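Local coordinates for protein probable TonB-dependent siderophore receptor PiuA (Acinetobacter baumannii, PDB 5FP1) that probably takes up iron across the bacterial outer membrane by binding iron-chelating siderophores, perhaps including ferric enterobactin, as a TonB-dependent receptor, at residues A[268-273]-A[292-297]; A[107-112]-A[137-142]; A[202-207]-A[220-225]; A[181-186]-A[198-203]. One frame throughout, in Å; residues are numbered along the deposited sequence.

Contact 1 (A[268-273]-A[292-297]); sequences ENHIGT and YAKSKN. With C8E ((hydroxyethyloxy)tri(ethyloxy)octane), chain J.
E268, H270 and G272 face K296, K294 and Y292 as three antiparallel hydrogen-bonded pairs, two N-H...O bonds apiece, with N269-S295 and I271-A293 as the non-hydrogen-bonded pairs between them. The segment axes approach to 4.7 Å and run 179° apart, so the segments lie almost exactly antiparallel within the barrel hairpin made by strands 264-279 and 284-304. N269, I271, A293 and S295 share the plug-facing side, where N103 and Q107 pack on them; the other face carries the charged groups and the detergent. On the plug side S295 OG, anti to the backbone N (chi1 -175°), is directed at N269 OD1 and donates to it at 2.6 Å, tilted out of the amide carbonyl plane. S295 OG also bonds T105 OG1 of the plug. A water gives a second proton to N269 OD1 at 2.8 Å, while another links N269 ND2 to K296 O, so both ends of this buried amide are engaged. On the outer face H270 NE2 reaches E268 OE2 at 2.7 Å, nearly straight (175°), in the ring plane and on the anti lone pair of the carboxylate. With ND1 bonded to Y221 OH, the imidazole is held at both nitrogens. K294 NZ turns from the hairpin to salt bridges with E328 and D326. The detergent touches Y292 at two places: C6 at the ring edge, 3.6 Å from CD2, and C11 3.4 Å from CB.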
loop_
_atom_site.group_PDB
_atom_site.type_symbol
_atom_site.label_atom_id
_atom_site.label_comp_id
_atom_site.label_asym_id
_atom_site.label_seq_id
_atom_site.Cartn_x
_atom_site.Cartn_y
_atom_site.Cartn_z
ATOM N N GLU A 268 -1.980 2.583 16.438
ATOM C CA GLU A 268 -1.085 1.801 17.278
ATOM C C GLU A 268 -1.030 0.374 16.775
ATOM O O GLU A 268 -2.050 -0.286 16.662
ATOM C CB GLU A 268 -1.561 1.818 18.735
ATOM C CG GLU A 268 -0.600 1.094 19.668
ATOM C CD GLU A 268 -1.068 1.095 21.128
ATOM O OE1 GLU A 268 -1.916 1.929 21.514
ATOM O OE2 GLU A 268 -0.582 0.254 21.898
ATOM N N ASN A 269 0.175 -0.073 16.447
ATOM C CA ASN A 269 0.384 -1.374 15.864
ATOM C C ASN A 269 1.472 -2.149 16.591
ATOM O O ASN A 269 2.544 -1.604 16.838
ATOM C CB ASN A 269 0.718 -1.238 14.398
ATOM C CG ASN A 269 -0.522 -0.935 13.565
ATOM O OD1 ASN A 269 -1.283 -1.832 13.192
ATOM N ND2 ASN A 269 -0.775 0.339 13.369
ATOM N N HIS A 270 1.164 -3.415 16.876
ATOM C CA HIS A 270 2.104 -4.351 17.485
ATOM C C HIS A 270 2.109 -5.587 16.636
ATOM O O HIS A 270 1.034 -6.078 16.250
ATOM C CB HIS A 270 1.625 -4.768 18.879
ATOM C CG HIS A 270 1.462 -3.651 19.849
ATOM N ND1 HIS A 270 2.375 -3.406 20.855
ATOM C CD2 HIS A 270 0.469 -2.739 20.011
ATOM C CE1 HIS A 270 1.963 -2.379 21.578
ATOM N NE2 HIS A 270 0.816 -1.949 21.081
ATOM N N ILE A 271 3.299 -6.121 16.344
ATOM C CA ILE A 271 3.392 -7.421 15.681
ATOM C C ILE A 271 4.462 -8.278 16.405
ATOM O O ILE A 271 5.588 -7.818 16.600
ATOM C CB ILE A 271 3.830 -7.304 14.191
ATOM C CG1 ILE A 271 2.934 -6.335 13.411
ATOM C CG2 ILE A 271 3.832 -8.693 13.518
ATOM C CD1 ILE A 271 3.394 -6.061 11.987
ATOM N N GLY A 272 4.096 -9.502 16.754
ATOM C CA GLY A 272 5.012 -10.466 17.376
ATOM C C GLY A 272 5.101 -11.694 16.482
ATOM O O GLY A 272 4.077 -12.239 16.064
ATOM N N THR A 273 6.320 -12.119 16.166
ATOM C CA THR A 273 6.539 -13.237 15.243
ATOM C C THR A 273 7.519 -14.258 15.827
ATOM O O THR A 273 8.551 -13.877 16.372
ATOM C CB THR A 273 7.097 -12.726 13.912
ATOM O OG1 THR A 273 6.228 -11.708 13.388
ATOM C CG2 THR A 273 7.202 -13.823 12.914
ATOM N N TYR A 292 1.397 -12.737 15.469
ATOM C CA TYR A 292 0.329 -12.214 16.278
ATOM C C TYR A 292 0.331 -10.702 16.020
ATOM O O TYR A 292 1.364 -10.056 16.159
ATOM C CB TYR A 292 0.622 -12.491 17.765
ATOM C CG TYR A 292 0.796 -13.975 18.132
ATOM C CD1 TYR A 292 2.019 -14.640 17.937
ATOM C CD2 TYR A 292 -0.260 -14.704 18.686
ATOM C CE1 TYR A 292 2.170 -15.975 18.263
ATOM C CE2 TYR A 292 -0.115 -16.043 19.013
ATOM C CZ TYR A 292 1.102 -16.662 18.802
ATOM O OH TYR A 292 1.239 -17.980 19.130
ATOM N N ALA A 293 -0.797 -10.134 15.616
ATOM C CA ALA A 293 -0.826 -8.700 15.317
ATOM C C ALA A 293 -1.963 -8.021 16.043
ATOM O O ALA A 293 -3.062 -8.552 16.130
ATOM C CB ALA A 293 -0.939 -8.445 13.821
ATOM N N LYS A 294 -1.694 -6.830 16.552
ATOM C CA LYS A 294 -2.732 -6.020 17.171
ATOM C C LYS A 294 -2.679 -4.668 16.470
ATOM O O LYS A 294 -1.598 -4.099 16.290
ATOM C CB LYS A 294 -2.480 -5.863 18.673
ATOM C CG LYS A 294 -3.410 -4.848 19.327
ATOM C CD LYS A 294 -4.129 -5.422 20.519
ATOM C CE LYS A 294 -5.136 -4.454 21.101
ATOM N NZ LYS A 294 -6.399 -5.191 21.347
ATOM N N SER A 295 -3.825 -4.175 16.025
ATOM C CA SER A 295 -3.844 -2.951 15.237
ATOM C C SER A 295 -5.032 -2.090 15.652
ATOM O O SER A 295 -6.187 -2.543 15.593
ATOM C CB SER A 295 -3.934 -3.290 13.737
ATOM O OG SER A 295 -3.833 -2.113 12.938
ATOM N N LYS A 296 -4.737 -0.863 16.078
ATOM C CA LYS A 296 -5.759 0.102 16.473
ATOM C C LYS A 296 -5.709 1.346 15.617
ATOM O O LYS A 296 -4.645 1.783 15.207
ATOM C CB LYS A 296 -5.574 0.489 17.950
ATOM C CG LYS A 296 -5.607 -0.730 18.856
ATOM C CD LYS A 296 -5.384 -0.406 20.334
ATOM C CE LYS A 296 -6.546 0.385 20.889
ATOM N NZ LYS A 296 -6.712 0.150 22.353
ATOM N N ASN A 297 -6.880 1.919 15.359
ATOM C CA ASN A 297 -7.002 3.127 14.585
ATOM C C ASN A 297 -8.141 3.923 15.187
ATOM O O ASN A 297 -9.229 3.381 15.447
ATOM C CB ASN A 297 -7.279 2.740 13.112
ATOM C CG ASN A 297 -7.087 3.876 12.120
ATOM O OD1 ASN A 297 -6.476 4.934 12.398
ATOM N ND2 ASN A 297 -7.587 3.635 10.896
HETATM C C1 C8E J . -8.786 -13.756 17.473
HETATM C C2 C8E J . -7.404 -13.807 16.862
HETATM C C3 C8E J . -6.328 -13.445 17.884
HETATM C C4 C8E J . -5.800 -14.684 18.601
HETATM C C5 C8E J . -4.785 -14.340 19.687
HETATM C C6 C8E J . -3.628 -13.540 19.112
HETATM C C7 C8E J . -3.905 -12.036 19.137
HETATM C C8 C8E J . -2.607 -11.242 19.082
HETATM O O9 C8E J . -2.676 -10.199 20.055
HETATM C C10 C8E J . -1.643 -9.209 19.935
HETATM C C11 C8E J . -0.264 -9.810 19.660
HETATM O O12 C8E J . 0.768 -8.826 19.836
HETATM O O HOH W 1 -3.432 1.512 12.466
HETATM O O HOH W 2 -0.219 -4.465 13.333
#

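Contact 2 (A[107-112]-A[137-142])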
loop_
_atom_site.group_PDB
_atom_site.type_symbol
_atom_site.label_atom_id
_atom_site.label_comp_id
_atom_site.label_asym_id
_atom_site.label_seq_id
_atom_site.Cartn_x
_atom_site.Cartn_y
_atom_site.Cartn_z
ATOM N N GLN A 107 -3.556 1.231 8.106
ATOM C CA GLN A 107 -2.373 1.813 8.738
ATOM C C GLN A 107 -1.690 2.739 7.746
ATOM O O GLN A 107 -1.818 2.574 6.519
ATOM C CB GLN A 107 -1.351 0.712 9.076
ATOM C CG GLN A 107 -1.867 -0.431 9.908
ATOM C CD GLN A 107 -0.955 -1.655 9.885
ATOM O OE1 GLN A 107 -1.410 -2.817 9.752
ATOM N NE2 GLN A 107 0.306 -1.417 10.089
ATOM N N ASN A 108 -0.937 3.698 8.274
ATOM C CA ASN A 108 0.028 4.474 7.489
ATOM C C ASN A 108 1.409 3.880 7.792
ATOM O O ASN A 108 2.012 4.190 8.825
ATOM C CB ASN A 108 -0.044 5.945 7.898
ATOM C CG ASN A 108 -1.445 6.533 7.725
ATOM O OD1 ASN A 108 -2.113 6.274 6.751
ATOM N ND2 ASN A 108 -1.866 7.347 8.664
ATOM N N ARG A 109 1.859 2.949 6.960
ATOM C CA ARG A 109 3.024 2.139 7.316
ATOM C C ARG A 109 4.322 2.947 7.208
ATOM O O ARG A 109 4.473 3.762 6.286
ATOM C CB ARG A 109 3.090 0.902 6.441
ATOM C CG ARG A 109 1.933 -0.052 6.713
ATOM C CD ARG A 109 1.724 -1.061 5.602
ATOM N NE ARG A 109 0.587 -1.945 5.866
ATOM C CZ ARG A 109 -0.685 -1.601 5.759
ATOM N NH1 ARG A 109 -1.022 -0.381 5.342
ATOM N NH2 ARG A 109 -1.628 -2.488 6.064
ATOM N N GLU A 110 5.217 2.708 8.168
ATOM C CA GLU A 110 6.536 3.343 8.236
ATOM C C GLU A 110 7.611 2.541 7.535
ATOM O O GLU A 110 7.483 1.318 7.343
ATOM C CB GLU A 110 6.991 3.501 9.698
ATOM C CG GLU A 110 7.052 4.943 10.192
ATOM C CD GLU A 110 8.378 5.648 9.904
ATOM O OE1 GLU A 110 9.353 4.961 9.572
ATOM O OE2 GLU A 110 8.439 6.908 10.014
ATOM N N MET A 111 8.708 3.218 7.231
ATOM C CA MET A 111 9.844 2.546 6.590
ATOM C C MET A 111 10.999 2.215 7.549
ATOM O O MET A 111 11.961 1.590 7.116
ATOM C CB MET A 111 10.378 3.403 5.448
ATOM C CG MET A 111 9.392 3.599 4.295
ATOM S SD MET A 111 8.936 2.053 3.486
ATOM C CE MET A 111 10.483 1.713 2.655
ATOM N N PHE A 112 10.923 2.598 8.828
ATOM C CA PHE A 112 12.128 2.513 9.681
ATOM C C PHE A 112 12.634 1.101 9.886
ATOM O O PHE A 112 13.835 0.900 10.002
ATOM C CB PHE A 112 11.972 3.213 11.040
ATOM C CG PHE A 112 11.321 2.381 12.108
ATOM C CD1 PHE A 112 9.938 2.295 12.196
ATOM C CD2 PHE A 112 12.092 1.735 13.076
ATOM C CE1 PHE A 112 9.325 1.567 13.193
ATOM C CE2 PHE A 112 11.480 1.020 14.093
ATOM C CZ PHE A 112 10.099 0.924 14.147
ATOM N N ILE A 137 1.656 -6.035 -2.248
ATOM C CA ILE A 137 2.835 -5.412 -1.702
ATOM C C ILE A 137 3.289 -6.197 -0.487
ATOM O O ILE A 137 2.477 -6.550 0.374
ATOM C CB ILE A 137 2.503 -3.975 -1.295
ATOM C CG1 ILE A 137 2.220 -3.176 -2.574
ATOM C CG2 ILE A 137 3.647 -3.375 -0.489
ATOM C CD1 ILE A 137 1.532 -1.863 -2.335
ATOM N N ASN A 138 4.591 -6.437 -0.415
ATOM C CA ASN A 138 5.172 -7.226 0.666
ATOM C C ASN A 138 6.356 -6.462 1.216
ATOM O O ASN A 138 7.329 -6.201 0.495
ATOM C CB ASN A 138 5.599 -8.602 0.131
ATOM C CG ASN A 138 6.103 -9.530 1.228
ATOM O OD1 ASN A 138 5.885 -9.294 2.441
ATOM N ND2 ASN A 138 6.821 -10.575 0.820
ATOM N N MET A 139 6.249 -6.003 2.454
ATOM C CA MET A 139 7.324 -5.254 3.083
ATOM C C MET A 139 8.240 -6.241 3.832
ATOM O O MET A 139 7.778 -7.041 4.638
ATOM C CB MET A 139 6.751 -4.156 3.993
ATOM C CG MET A 139 6.015 -3.050 3.188
ATOM S SD MET A 139 5.196 -1.982 4.356
ATOM C CE MET A 139 6.561 -0.934 4.747
ATOM N N ILE A 140 9.532 -6.184 3.534
ATOM C CA ILE A 140 10.521 -7.133 4.064
ATOM C C ILE A 140 11.218 -6.436 5.234
ATOM O O ILE A 140 11.731 -5.354 5.069
ATOM C CB ILE A 140 11.605 -7.463 3.016
ATOM C CG1 ILE A 140 10.968 -7.940 1.705
ATOM C CG2 ILE A 140 12.611 -8.482 3.540
ATOM C CD1 ILE A 140 10.059 -9.124 1.850
ATOM N N SER A 141 11.201 -7.055 6.405
ATOM C CA SER A 141 11.654 -6.410 7.634
ATOM C C SER A 141 13.136 -6.645 7.837
ATOM O O SER A 141 13.675 -7.693 7.452
ATOM C CB SER A 141 10.928 -6.992 8.844
ATOM O OG SER A 141 9.537 -6.867 8.713
ATOM N N LYS A 142 13.776 -5.671 8.455
ATOM C CA LYS A 142 15.120 -5.838 8.988
ATOM C C LYS A 142 15.043 -6.775 10.176
ATOM O O LYS A 142 14.305 -6.524 11.109
ATOM C CB LYS A 142 15.641 -4.500 9.475
ATOM C CG LYS A 142 15.913 -3.514 8.350
ATOM C CD LYS A 142 16.106 -2.107 8.898
ATOM C CE LYS A 142 16.614 -1.199 7.795
ATOM N NZ LYS A 142 16.316 0.224 8.080
HETATM O O HOH W 3 14.240 1.743 5.890
#
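The guanidinium of R109, whose aliphatic stem rests on M139, has Q107 CB over one face, 3.9 Å above the plane and offset toward the rim. Its nitrogens are fixed in the plug by a salt bridge to D83 and a hydrogen bond to N103 O. The other flat group belongs to F112, whose CB points away from segment 137-142; its ring meets the Y222 ring of the barrel with planes about 25° apart. M139 carries most of the apolar contact between the segments. Its chain is extended as far as SD, which lies 3.8 Å from R109 CD; a turn at the last torsion (chi3 84°) then sends CE to E110 O at 3.6 Å and to M111 SD at 4.0 Å, the two methionines crossing at about a right angle. K142 stretches out beyond CG and donates from NZ to F112 O at 3.2 Å, arriving 43° above the carbonyl plane. E110 OE1 accepts F112 N at 2.9 Å, while its OE2 forms salt bridges with R200 and R163 of the barrel. Strand 135-141 runs between strands 114-121 and 96-98 in the plug sheet: M139 packs on V114, M111 on V117 and R109 on M96. The loop 107-112 thereby joins that sheet to barrel strand 177-188, where F112 leans on A181 and L183.

Contact 3 (A[202-207]-A[220-225])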
loop_
_atom_site.group_PDB
_atom_site.type_symbol
_atom_site.label_atom_id
_atom_site.label_comp_id
_atom_site.label_asym_id
_atom_site.label_seq_id
_atom_site.Cartn_x
_atom_site.Cartn_y
_atom_site.Cartn_z
ATOM N N GLY A 202 8.554 4.380 17.297
ATOM C CA GLY A 202 8.537 2.955 17.090
ATOM C C GLY A 202 9.767 2.248 17.623
ATOM O O GLY A 202 10.822 2.850 17.839
ATOM N N ILE A 203 9.624 0.946 17.791
ATOM C CA ILE A 203 10.730 0.102 18.156
ATOM C C ILE A 203 10.514 -1.262 17.517
ATOM O O ILE A 203 9.368 -1.736 17.374
ATOM C CB ILE A 203 10.850 0.014 19.710
ATOM C CG1 ILE A 203 12.150 -0.698 20.119
ATOM C CG2 ILE A 203 9.673 -0.700 20.307
ATOM C CD1 ILE A 203 12.464 -0.538 21.607
ATOM N N ALA A 204 11.616 -1.889 17.105
ATOM C CA ALA A 204 11.574 -3.186 16.447
ATOM C C ALA A 204 12.773 -4.030 16.877
ATOM O O ALA A 204 13.774 -4.036 16.176
ATOM C CB ALA A 204 11.633 -3.025 14.935
ATOM N N PRO A 205 12.661 -4.708 18.010
ATOM C CA PRO A 205 13.683 -5.626 18.489
ATOM C C PRO A 205 13.478 -7.053 18.002
ATOM O O PRO A 205 12.340 -7.555 17.948
ATOM C CB PRO A 205 13.492 -5.566 19.989
ATOM C CG PRO A 205 12.034 -5.328 20.169
ATOM C CD PRO A 205 11.531 -4.620 18.950
ATOM N N SER A 206 14.576 -7.731 17.689
ATOM C CA SER A 206 14.494 -9.146 17.402
ATOM C C SER A 206 15.740 -9.917 17.879
ATOM O O SER A 206 16.796 -9.335 18.092
ATOM C CB SER A 206 14.311 -9.353 15.904
ATOM O OG SER A 206 15.343 -8.744 15.205
ATOM N N ILE A 207 15.596 -11.226 17.969
ATOM C CA ILE A 207 16.739 -12.072 18.275
ATOM C C ILE A 207 16.649 -13.360 17.507
ATOM O O ILE A 207 15.564 -13.894 17.309
ATOM C CB ILE A 207 16.843 -12.308 19.808
ATOM C CG1 ILE A 207 18.085 -13.153 20.152
ATOM C CG2 ILE A 207 15.595 -12.947 20.366
ATOM C CD1 ILE A 207 18.326 -13.202 21.651
ATOM N N SER A 220 10.685 -11.907 16.919
ATOM C CA SER A 220 10.733 -10.494 16.591
ATOM C C SER A 220 9.465 -9.773 17.033
ATOM O O SER A 220 8.419 -10.393 17.245
ATOM C CB SER A 220 11.011 -10.304 15.100
ATOM O OG SER A 220 9.902 -10.686 14.370
ATOM N N TYR A 221 9.605 -8.470 17.235
ATOM C CA TYR A 221 8.519 -7.640 17.683
ATOM C C TYR A 221 8.641 -6.329 16.955
ATOM O O TYR A 221 9.753 -5.857 16.679
ATOM C CB TYR A 221 8.627 -7.425 19.195
ATOM C CG TYR A 221 7.660 -6.432 19.785
ATOM C CD1 TYR A 221 6.277 -6.684 19.788
ATOM C CD2 TYR A 221 8.107 -5.253 20.384
ATOM C CE1 TYR A 221 5.390 -5.780 20.349
ATOM C CE2 TYR A 221 7.213 -4.348 20.940
ATOM C CZ TYR A 221 5.859 -4.608 20.908
ATOM O OH TYR A 221 4.963 -3.722 21.485
ATOM N N TYR A 222 7.484 -5.739 16.648
ATOM C CA TYR A 222 7.403 -4.472 15.973
ATOM C C TYR A 222 6.327 -3.652 16.664
ATOM O O TYR A 222 5.245 -4.156 16.966
ATOM C CB TYR A 222 7.032 -4.663 14.494
ATOM C CG TYR A 222 6.927 -3.360 13.719
ATOM C CD1 TYR A 222 8.055 -2.707 13.276
ATOM C CD2 TYR A 222 5.688 -2.779 13.444
ATOM C CE1 TYR A 222 7.976 -1.514 12.580
ATOM C CE2 TYR A 222 5.600 -1.588 12.748
ATOM C CZ TYR A 222 6.743 -0.956 12.310
ATOM O OH TYR A 222 6.675 0.232 11.591
ATOM N N TYR A 223 6.634 -2.388 16.892
ATOM C CA TYR A 223 5.710 -1.452 17.521
ATOM C C TYR A 223 5.851 -0.110 16.852
ATOM O O TYR A 223 6.966 0.390 16.644
ATOM C CB TYR A 223 6.039 -1.278 19.004
ATOM C CG TYR A 223 5.441 -0.025 19.658
ATOM C CD1 TYR A 223 4.125 -0.006 20.094
ATOM C CD2 TYR A 223 6.206 1.115 19.846
ATOM C CE1 TYR A 223 3.584 1.117 20.711
ATOM C CE2 TYR A 223 5.687 2.248 20.466
ATOM C CZ TYR A 223 4.382 2.250 20.897
ATOM O OH TYR A 223 3.876 3.383 21.517
ATOM N N LEU A 224 4.706 0.480 16.535
ATOM C CA LEU A 224 4.624 1.834 16.038
ATOM C C LEU A 224 3.374 2.505 16.547
ATOM O O LEU A 224 2.259 1.925 16.493
ATOM C CB LEU A 224 4.593 1.851 14.505
ATOM C CG LEU A 224 4.604 3.245 13.870
ATOM C CD1 LEU A 224 5.958 3.896 13.971
ATOM C CD2 LEU A 224 4.186 3.192 12.402
ATOM N N GLN A 225 3.538 3.731 17.032
ATOM C CA GLN A 225 2.406 4.479 17.559
ATOM C C GLN A 225 2.463 5.900 17.061
ATOM O O GLN A 225 3.539 6.532 17.069
ATOM C CB GLN A 225 2.382 4.436 19.103
ATOM C CG GLN A 225 1.080 4.998 19.671
ATOM C CD GLN A 225 0.818 4.650 21.137
ATOM O OE1 GLN A 225 1.458 3.765 21.750
ATOM N NE2 GLN A 225 -0.165 5.342 21.706
#
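Y221 lies beside P205, both side chains pointing the same way, on the outer face of the barrel hairpin formed by strands 197-209 and 215-226. Y221 CB stands 3.9 Å from P205 O; chi1 of 172°, CG anti to the backbone N, then lays the ring beside the proline. Y221 CD2 touches P205 CD at 3.8 Å, the proline carbons meeting the edge of the aromatic ring near its plane. Further out, Y221 CE2 is a looser 4.4 Å from I203 CG2, and the tip OH goes to H270. I203 CG2 has closer company on its other neighbour, at 3.9 Å from both CB and CD2 of Y223, the two side chains crossing obliquely. On the plug-facing side A204 CB meets Y222 CD1, S206 CB meets S220 CB at 3.5 Å, and G202 CA lies against L224 CD1. The backbones run 178° apart, and I203 and Y223 exchange two hydrogen bonds. At P205 the pattern is incomplete: Y221 N donates to P205 O at 3.0 Å, but the proline nitrogen carries no hydrogen. P205 CD occupies the place of the N-H, 3.1 Å from Y221 O, and A204 CA adds a CH...O contact to that oxygen. The chemistry therefore implies a mixed outer surface near bound detergent: aromatic rings with apolar flanks, and hydroxyl tips that are hydrogen-bonded, that of Y223 to Q225 OE1 within its own strand.

Contact 4 (A[181-186]-A[198-203])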
loop_
_atom_site.group_PDB
_atom_site.type_symbol
_atom_site.label_atom_id
_atom_site.label_comp_id
_atom_site.label_asym_id
_atom_site.label_seq_id
_atom_site.Cartn_x
_atom_site.Cartn_y
_atom_site.Cartn_z
ATOM N N ALA A 181 15.836 -1.669 16.232
ATOM C CA ALA A 181 15.727 -0.364 15.574
ATOM C C ALA A 181 14.744 0.489 16.368
ATOM O O ALA A 181 13.775 -0.022 16.920
ATOM C CB ALA A 181 15.277 -0.521 14.131
ATOM N N VAL A 182 15.033 1.774 16.482
ATOM C CA VAL A 182 14.188 2.675 17.251
ATOM C C VAL A 182 13.966 3.916 16.403
ATOM O O VAL A 182 14.824 4.288 15.604
ATOM C CB VAL A 182 14.819 3.074 18.601
ATOM C CG1 VAL A 182 13.798 3.762 19.474
ATOM C CG2 VAL A 182 15.336 1.855 19.348
ATOM N N LEU A 183 12.803 4.535 16.574
ATOM C CA LEU A 183 12.379 5.647 15.738
ATOM C C LEU A 183 11.697 6.685 16.607
ATOM O O LEU A 183 10.841 6.352 17.426
ATOM C CB LEU A 183 11.386 5.187 14.649
ATOM C CG LEU A 183 10.656 6.315 13.893
ATOM C CD1 LEU A 183 11.584 7.002 12.916
ATOM C CD2 LEU A 183 9.402 5.792 13.179
ATOM N N GLY A 184 12.062 7.935 16.352
ATOM C CA GLY A 184 11.317 9.102 16.791
ATOM C C GLY A 184 11.163 10.052 15.631
ATOM O O GLY A 184 12.134 10.404 14.981
ATOM N N HIS A 185 9.934 10.481 15.347
ATOM C CA HIS A 185 9.700 11.266 14.144
ATOM C C HIS A 185 8.587 12.278 14.308
ATOM O O HIS A 185 7.562 11.975 14.896
ATOM C CB HIS A 185 9.330 10.363 12.978
ATOM C CG HIS A 185 8.985 11.108 11.729
ATOM N ND1 HIS A 185 9.871 11.277 10.698
ATOM C CD2 HIS A 185 7.852 11.760 11.364
ATOM C CE1 HIS A 185 9.315 12.023 9.756
ATOM N NE2 HIS A 185 8.084 12.312 10.130
ATOM N N GLN A 186 8.792 13.468 13.758
ATOM C CA GLN A 186 7.703 14.455 13.615
ATOM C C GLN A 186 7.921 15.271 12.380
ATOM O O GLN A 186 9.075 15.539 11.983
ATOM C CB GLN A 186 7.591 15.389 14.822
ATOM C CG GLN A 186 8.793 16.295 15.024
ATOM C CD GLN A 186 8.555 17.380 16.076
ATOM O OE1 GLN A 186 8.800 18.559 15.831
ATOM N NE2 GLN A 186 8.079 16.985 17.232
ATOM N N TYR A 198 2.385 15.270 11.863
ATOM C CA TYR A 198 2.639 13.857 12.110
ATOM C C TYR A 198 3.609 13.691 13.257
ATOM O O TYR A 198 4.616 14.400 13.326
ATOM C CB TYR A 198 3.214 13.213 10.833
ATOM C CG TYR A 198 2.225 13.314 9.731
ATOM C CD1 TYR A 198 1.160 12.412 9.662
ATOM C CD2 TYR A 198 2.282 14.339 8.801
ATOM C CE1 TYR A 198 0.189 12.514 8.689
ATOM C CE2 TYR A 198 1.311 14.453 7.816
ATOM C CZ TYR A 198 0.263 13.545 7.782
ATOM O OH TYR A 198 -0.710 13.632 6.829
ATOM N N LYS A 199 3.313 12.765 14.157
ATOM C CA LYS A 199 4.246 12.425 15.243
ATOM C C LYS A 199 4.185 10.937 15.471
ATOM O O LYS A 199 3.099 10.365 15.588
ATOM C CB LYS A 199 3.888 13.154 16.549
ATOM C CG LYS A 199 3.834 14.676 16.433
ATOM C CD LYS A 199 3.478 15.340 17.751
ATOM C CE LYS A 199 3.527 16.858 17.613
ATOM N NZ LYS A 199 2.695 17.323 16.458
ATOM N N ARG A 200 5.338 10.296 15.533
ATOM C CA ARG A 200 5.335 8.882 15.799
ATOM C C ARG A 200 6.619 8.360 16.438
ATOM O O ARG A 200 7.689 8.952 16.293
ATOM C CB ARG A 200 5.002 8.104 14.514
ATOM C CG ARG A 200 5.888 8.326 13.343
ATOM C CD ARG A 200 5.292 7.767 12.043
ATOM N NE ARG A 200 6.136 8.091 10.894
ATOM C CZ ARG A 200 5.896 9.072 10.038
ATOM N NH1 ARG A 200 4.848 9.878 10.199
ATOM N NH2 ARG A 200 6.741 9.299 9.046
ATOM N N VAL A 201 6.479 7.238 17.125
ATOM C CA VAL A 201 7.583 6.543 17.775
ATOM C C VAL A 201 7.431 5.052 17.505
ATOM O O VAL A 201 6.307 4.520 17.444
ATOM C CB VAL A 201 7.560 6.843 19.292
ATOM C CG1 VAL A 201 8.469 5.898 20.069
ATOM C CG2 VAL A 201 7.934 8.301 19.530
ATOM N N GLY A 202 8.554 4.380 17.297
ATOM C CA GLY A 202 8.537 2.955 17.090
ATOM C C GLY A 202 9.767 2.248 17.623
ATOM O O GLY A 202 10.822 2.850 17.839
ATOM N N ILE A 203 9.624 0.946 17.791
ATOM C CA ILE A 203 10.730 0.102 18.156
ATOM C C ILE A 203 10.514 -1.262 17.517
ATOM O O ILE A 203 9.368 -1.736 17.374
ATOM C CB ILE A 203 10.850 0.014 19.710
ATOM C CG1 ILE A 203 12.150 -0.698 20.119
ATOM C CG2 ILE A 203 9.673 -0.700 20.307
ATOM C CD1 ILE A 203 12.464 -0.538 21.607
#
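R200 lays its guanidinium flat on the H185 ring, centres 4.0 Å apart and planes 19° from parallel. The overlap is uneven: H185 CD2 stands over the middle of the guanidinium, whereas R200 NH2 sits 3.4 Å above the imidazole plane, toward its rim. NH2 and H185 NE2 are 3.5 Å apart, but the angle is wrong for a hydrogen bond, so stacking is the interaction here. It depends on two different first torsions: H185 CG is anti to its backbone N, while R200 CG lies between N and C (chi1 57°), which swings the extended arginine chain alongside the histidine. Beside the stack, L183 CD2 approaches R200 CG at 4.3 Å. The opposite face of the hairpin is apolar at one end, with V182 CG2 and I203 CG1 side by side at 4.2 Å; at the other the stems of Q186 and K199 meet, CB to CG, while K199 NZ forms a salt bridge with E197. In the next shell N187 OD1 bonds H185 NE2 and Y161 packs edge-to-face with H185, probably fixing the ring, as E110 probably fixes the R200 group. The backbone supplies the frame: H185-R200 and L183-G202 are antiparallel hydrogen-bonded pairs, their N...O distances 2.9 to 3.0 Å. This is a beta-hairpin of the TonB-dependent receptor barrel, strands 177-188 and 197-209, whose inward face grips the plug through a buried arginine.

Contacts 4, 3 and 1 follow one another around the barrel wall. Contacts 4 and 3 share G202 and I203 on strand 197-209, and A204 N lies 2.9 Å from A181 O. Contact 3 reaches contact 1 through the backbone at I271 O and Y222 N (2.8 Å) and through the side chains of Y221 and H270. Contacts 1 and 4 do not touch, their centres about 16 Å apart. Contact 2, in the plug, lies inside this wall: beside the E110-R200 bridge to contact 4, E110 CD packs 3.4 Å from L183 CD2, and F112 CE1 reaches Y222 OH of contact 3 at 3.4 Å. The detergent at contact 1 is on the outer face, away from these plug-to-barrel bridges.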